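Local coordinates for protein colicin-B (Escherichia coli, PDB 1RH1) that kills Escherichia coli and closely related bacteria by forming channels that depolarise the cytoplasmic membrane and dissipate cellular energy, at residues Arg140-Gln145 against Ile283-Ile288; Val218-Pro223 against Asn264-Ile269. One frame throughout, in Å; residues are numbered along the deposited sequence.

Interaction 1 of 2, residues Arg140-Gln145 against Ile283-Ile288; sequences RLMVTQ and ISAVEI
An antiparallel ladder inside the mixed sheet of the N-terminal part of colicin B joins L141, M142, V143 and T144 to V286, A285, S284 and I283. L141 and V286 form one hydrogen-bonded pair, with L141 N to V286 O and V286 N to L141 O both 2.9 Å. V143 and S284 form the other, where S284 N reaches V143 O at 2.7 Å and the N-H points almost straight at the oxygen (168°). The non-hydrogen-bonded pairs between and beyond them put M142, A285, T144 and I283 on one face of the sheet. There M142, extended beyond CG, brings its CE methyl to 4.0 Å from A285 CB. On the face of L141, V143, S284 and V286, a methyl of V143, CG2, packs on S284 CB at 3.9 Å, and the hydroxyl of S284 bonds to the carbonyl of L171. R140, still within its strand, bends at chi2 and chi3 and runs alongside E287, which lies just past the end of strand 281-286 and sets its CB over one guanidinium face. A long salt bridge joins R140 NH2 to E287 OE1 at 3.4 Å, with the guanidinium and carboxylate planes 66° apart; E287 OE2 is held by S24 of the TonB box. The chemistry is thus a buried backbone lattice flanked by small apolar contacts and ended by a charge pair, which probably helps to orient the E287 carboxylate toward S24.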
# COMPACT_ATOMS: atom_id res chain seq x y z
N ARG A 140 24.26 0.11 -16.51
CA ARG A 140 23.57 0.14 -15.22
C ARG A 140 24.15 1.23 -14.29
O ARG A 140 25.35 1.33 -14.09
CB ARG A 140 23.67 -1.24 -14.64
CG ARG A 140 22.36 -1.42 -13.96
CD ARG A 140 21.47 -2.56 -14.39
NE ARG A 140 21.06 -2.48 -15.77
CZ ARG A 140 20.09 -3.28 -16.23
NH1 ARG A 140 19.49 -4.16 -15.43
NH2 ARG A 140 19.77 -3.23 -17.51
N LEU A 141 23.36 2.15 -13.77
CA LEU A 141 23.83 3.19 -12.85
C LEU A 141 23.89 2.64 -11.44
O LEU A 141 22.88 2.23 -10.89
CB LEU A 141 22.89 4.37 -12.85
CG LEU A 141 22.75 5.12 -14.14
CD1 LEU A 141 21.64 6.08 -14.01
CD2 LEU A 141 24.01 5.89 -14.46
N MET A 142 25.06 2.61 -10.84
CA MET A 142 25.17 2.07 -9.52
C MET A 142 25.54 3.16 -8.54
O MET A 142 26.32 4.06 -8.84
CB MET A 142 26.21 0.96 -9.51
CG MET A 142 25.78 -0.28 -10.27
SD MET A 142 26.95 -1.65 -10.31
CE MET A 142 25.88 -2.74 -11.17
N VAL A 143 24.93 3.06 -7.35
CA VAL A 143 25.15 3.99 -6.24
C VAL A 143 25.47 3.16 -5.03
O VAL A 143 24.89 2.09 -4.80
CB VAL A 143 23.94 4.83 -5.80
CG1 VAL A 143 24.47 6.21 -5.45
CG2 VAL A 143 22.86 4.91 -6.88
N THR A 144 26.35 3.68 -4.21
CA THR A 144 26.82 2.95 -3.06
C THR A 144 26.64 3.73 -1.79
O THR A 144 26.60 4.96 -1.79
CB THR A 144 28.27 2.60 -3.47
OG1 THR A 144 28.09 1.25 -3.86
CG2 THR A 144 29.40 2.73 -2.46
N GLN A 145 26.44 3.00 -0.70
CA GLN A 145 26.34 3.55 0.65
C GLN A 145 26.90 2.61 1.71
O GLN A 145 26.63 1.41 1.70
CB GLN A 145 24.92 3.81 1.06
CG GLN A 145 24.13 4.90 0.42
CD GLN A 145 24.43 6.27 0.96
OE1 GLN A 145 25.44 6.87 0.62
NE2 GLN A 145 23.56 6.81 1.81
N ILE A 283 24.28 -1.36 -2.10
CA ILE A 283 24.48 -0.97 -3.47
C ILE A 283 23.18 -0.98 -4.24
O ILE A 283 22.32 -1.84 -4.08
CB ILE A 283 25.59 -1.94 -3.97
CG1 ILE A 283 25.93 -1.60 -5.39
CG2 ILE A 283 25.17 -3.37 -3.84
CD1 ILE A 283 27.32 -2.21 -5.69
N SER A 284 23.03 0.08 -5.02
CA SER A 284 21.84 0.29 -5.84
C SER A 284 22.12 0.27 -7.33
O SER A 284 22.99 1.00 -7.80
CB SER A 284 21.21 1.62 -5.51
OG SER A 284 19.95 1.65 -6.16
N ALA A 285 21.38 -0.53 -8.10
CA ALA A 285 21.64 -0.70 -9.52
C ALA A 285 20.42 -0.45 -10.40
O ALA A 285 19.56 -1.31 -10.57
CB ALA A 285 22.14 -2.11 -9.77
N VAL A 286 20.40 0.74 -11.00
CA VAL A 286 19.30 1.22 -11.82
C VAL A 286 19.50 1.17 -13.32
O VAL A 286 20.58 1.35 -13.85
CB VAL A 286 19.00 2.67 -11.34
CG1 VAL A 286 18.01 3.43 -12.20
CG2 VAL A 286 18.40 2.54 -9.95
N GLU A 287 18.40 0.98 -14.03
CA GLU A 287 18.32 0.97 -15.48
C GLU A 287 17.80 2.30 -16.06
O GLU A 287 16.64 2.67 -15.86
CB GLU A 287 17.41 -0.16 -15.85
CG GLU A 287 17.20 -0.37 -17.33
CD GLU A 287 16.21 -1.49 -17.58
OE1 GLU A 287 16.57 -2.42 -18.31
OE2 GLU A 287 15.10 -1.44 -17.05
N ILE A 288 18.66 3.04 -16.79
CA ILE A 288 18.35 4.31 -17.45
C ILE A 288 17.30 3.96 -18.53
O ILE A 288 17.63 3.23 -19.47
CB ILE A 288 19.60 4.96 -18.17
CG1 ILE A 288 20.90 4.24 -17.83
CG2 ILE A 288 19.76 6.40 -17.75
CD1 ILE A 288 21.09 2.88 -18.59

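Interaction 2 of 2, residues Val218-Pro223 against Asn264-Ile269; sequences VSPNLP and NNHDVI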
# COMPACT_ATOMS: atom_id res chain seq x y z
N VAL A 218 24.39 -8.41 -7.27
CA VAL A 218 23.74 -7.11 -7.33
C VAL A 218 22.66 -7.26 -8.39
O VAL A 218 21.55 -6.75 -8.23
CB VAL A 218 24.72 -6.06 -7.73
CG1 VAL A 218 24.05 -4.71 -7.80
CG2 VAL A 218 25.85 -6.07 -6.71
N SER A 219 23.04 -7.96 -9.49
CA SER A 219 22.13 -8.51 -10.51
C SER A 219 21.18 -7.48 -11.11
O SER A 219 21.73 -6.44 -11.50
CB SER A 219 21.48 -9.69 -9.76
OG SER A 219 20.99 -10.71 -10.61
N PRO A 220 19.84 -7.58 -11.25
CA PRO A 220 19.02 -8.77 -11.50
C PRO A 220 19.05 -9.18 -12.96
O PRO A 220 19.21 -8.34 -13.85
CB PRO A 220 17.62 -8.42 -10.99
CG PRO A 220 17.52 -6.96 -11.28
CD PRO A 220 18.95 -6.45 -10.99
N ASN A 221 18.94 -10.51 -13.17
CA ASN A 221 19.07 -11.19 -14.47
C ASN A 221 20.49 -11.15 -15.07
O ASN A 221 20.87 -12.01 -15.88
CB ASN A 221 18.11 -10.61 -15.51
CG ASN A 221 16.64 -10.81 -15.19
OD1 ASN A 221 16.12 -11.92 -15.30
ND2 ASN A 221 15.93 -9.74 -14.79
N LEU A 222 21.29 -10.16 -14.69
CA LEU A 222 22.65 -9.96 -15.16
C LEU A 222 23.66 -10.76 -14.35
O LEU A 222 23.33 -11.20 -13.24
CB LEU A 222 22.93 -8.47 -15.09
CG LEU A 222 21.95 -7.65 -15.92
CD1 LEU A 222 22.44 -6.25 -15.95
CD2 LEU A 222 21.84 -8.14 -17.35
N PRO A 223 24.88 -11.04 -14.82
CA PRO A 223 25.87 -11.75 -14.04
C PRO A 223 26.35 -10.97 -12.81
O PRO A 223 26.23 -9.73 -12.71
CB PRO A 223 26.92 -12.06 -15.07
CG PRO A 223 26.88 -10.87 -15.99
CD PRO A 223 25.39 -10.71 -16.14
N ASN A 264 13.99 -4.56 -13.71
CA ASN A 264 15.43 -4.73 -13.81
C ASN A 264 16.29 -3.91 -12.86
O ASN A 264 17.52 -3.95 -12.93
CB ASN A 264 15.84 -4.47 -15.25
CG ASN A 264 15.28 -5.49 -16.25
OD1 ASN A 264 15.02 -5.14 -17.39
ND2 ASN A 264 15.05 -6.76 -15.91
N ASN A 265 15.63 -3.21 -11.94
CA ASN A 265 16.24 -2.44 -10.86
C ASN A 265 16.28 -3.16 -9.50
O ASN A 265 15.31 -3.79 -9.07
CB ASN A 265 15.48 -1.11 -10.70
CG ASN A 265 15.65 -0.11 -11.83
OD1 ASN A 265 14.98 0.92 -11.91
ND2 ASN A 265 16.56 -0.41 -12.73
N HIS A 266 17.41 -3.03 -8.79
CA HIS A 266 17.61 -3.69 -7.50
C HIS A 266 18.61 -2.95 -6.65
O HIS A 266 19.49 -2.26 -7.14
CB HIS A 266 18.13 -5.11 -7.70
CG HIS A 266 17.51 -6.14 -6.77
ND1 HIS A 266 18.16 -7.07 -6.08
CD2 HIS A 266 16.15 -6.29 -6.50
CE1 HIS A 266 17.24 -7.75 -5.42
NE2 HIS A 266 16.02 -7.29 -5.66
N ASP A 267 18.40 -3.08 -5.33
CA ASP A 267 19.31 -2.62 -4.29
C ASP A 267 19.45 -3.72 -3.25
O ASP A 267 18.48 -4.38 -2.88
CB ASP A 267 18.82 -1.35 -3.57
CG ASP A 267 17.42 -1.30 -2.96
OD1 ASP A 267 17.13 -0.36 -2.22
OD2 ASP A 267 16.61 -2.19 -3.24
N VAL A 268 20.68 -4.00 -2.82
CA VAL A 268 20.90 -5.08 -1.86
C VAL A 268 21.98 -4.68 -0.87
O VAL A 268 22.65 -3.67 -1.06
CB VAL A 268 21.35 -6.40 -2.54
CG1 VAL A 268 20.32 -6.91 -3.52
CG2 VAL A 268 22.63 -6.17 -3.30
N ILE A 269 22.18 -5.46 0.18
CA ILE A 269 23.28 -5.20 1.07
C ILE A 269 24.18 -6.39 0.89
O ILE A 269 23.85 -7.53 1.20
CB ILE A 269 22.78 -5.04 2.52
CG1 ILE A 269 22.19 -3.66 2.69
CG2 ILE A 269 23.91 -5.20 3.51
CD1 ILE A 269 21.66 -3.40 4.09
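Running roughly against each other, the touching parts of the loop 218-223 and the segment 264-269, residues 218-221 and 264-268, are 152° apart in direction, and no main-chain ladder joins them; their nearest CA pairs are P220 with N264 at 5.9 Å and V218 with V268 at 6.5 Å. P220, which follows a cis peptide bond, makes the central contact. Its ring carbon CG sits 3.4 Å from N264 O, and the adjoining CD lies 3.6 Å from H266 CB, so the CG-CD edge of the pyrrolidine rests against both a carbonyl oxygen and the root of the histidine side chain. The side chains of P220 and H266 cross at a slant. The same H266 CB lies 3.8 Å from V218 O, and this carbonyl oxygen is found near the plane of the imidazole, at its edge, on the ND1 side. The far nitrogen, NE2, is hydrogen-bonded to the carbonyl of T10, which ties the ring to the N-terminal segment. Beyond the histidine, V268 turns a methyl to the loop, with CG2 4.3 Å from V218 CA. At the opposite end of the contact, the amides of N221 and N264 meet with their planes perpendicular. The loop connects strands 213-216 and 225-228, which are antiparallel neighbours, and rests on the beginning of strand 266-271. That strand has strand 281-286 as one neighbour, where A285 is touched by V218, and strand 189-201 as another, where P193 and V195 pack on V268.

In the fold
Going from the N terminus, strand 139-146 comes first, and 137 residues intervene before 283-288 pairs with it and closes interaction 1. Within that long, mostly strand and loop excursion, 218-223 and 264-269 close a shorter loop of 40 intervening residues, so interaction 2 is nested inside interaction 1. The centres of the two contacts lie about 9 Å apart, and both reach the same sheet through the adjacent strands 266-271 and 281-286, which follow each other in the chain and pair side by side, probably through A285 N to H266 O and V268 N to I283 O. Together they tie the 213-228 region to strand 139-146, shortly before helix 291-340 leads toward the pore-forming domain.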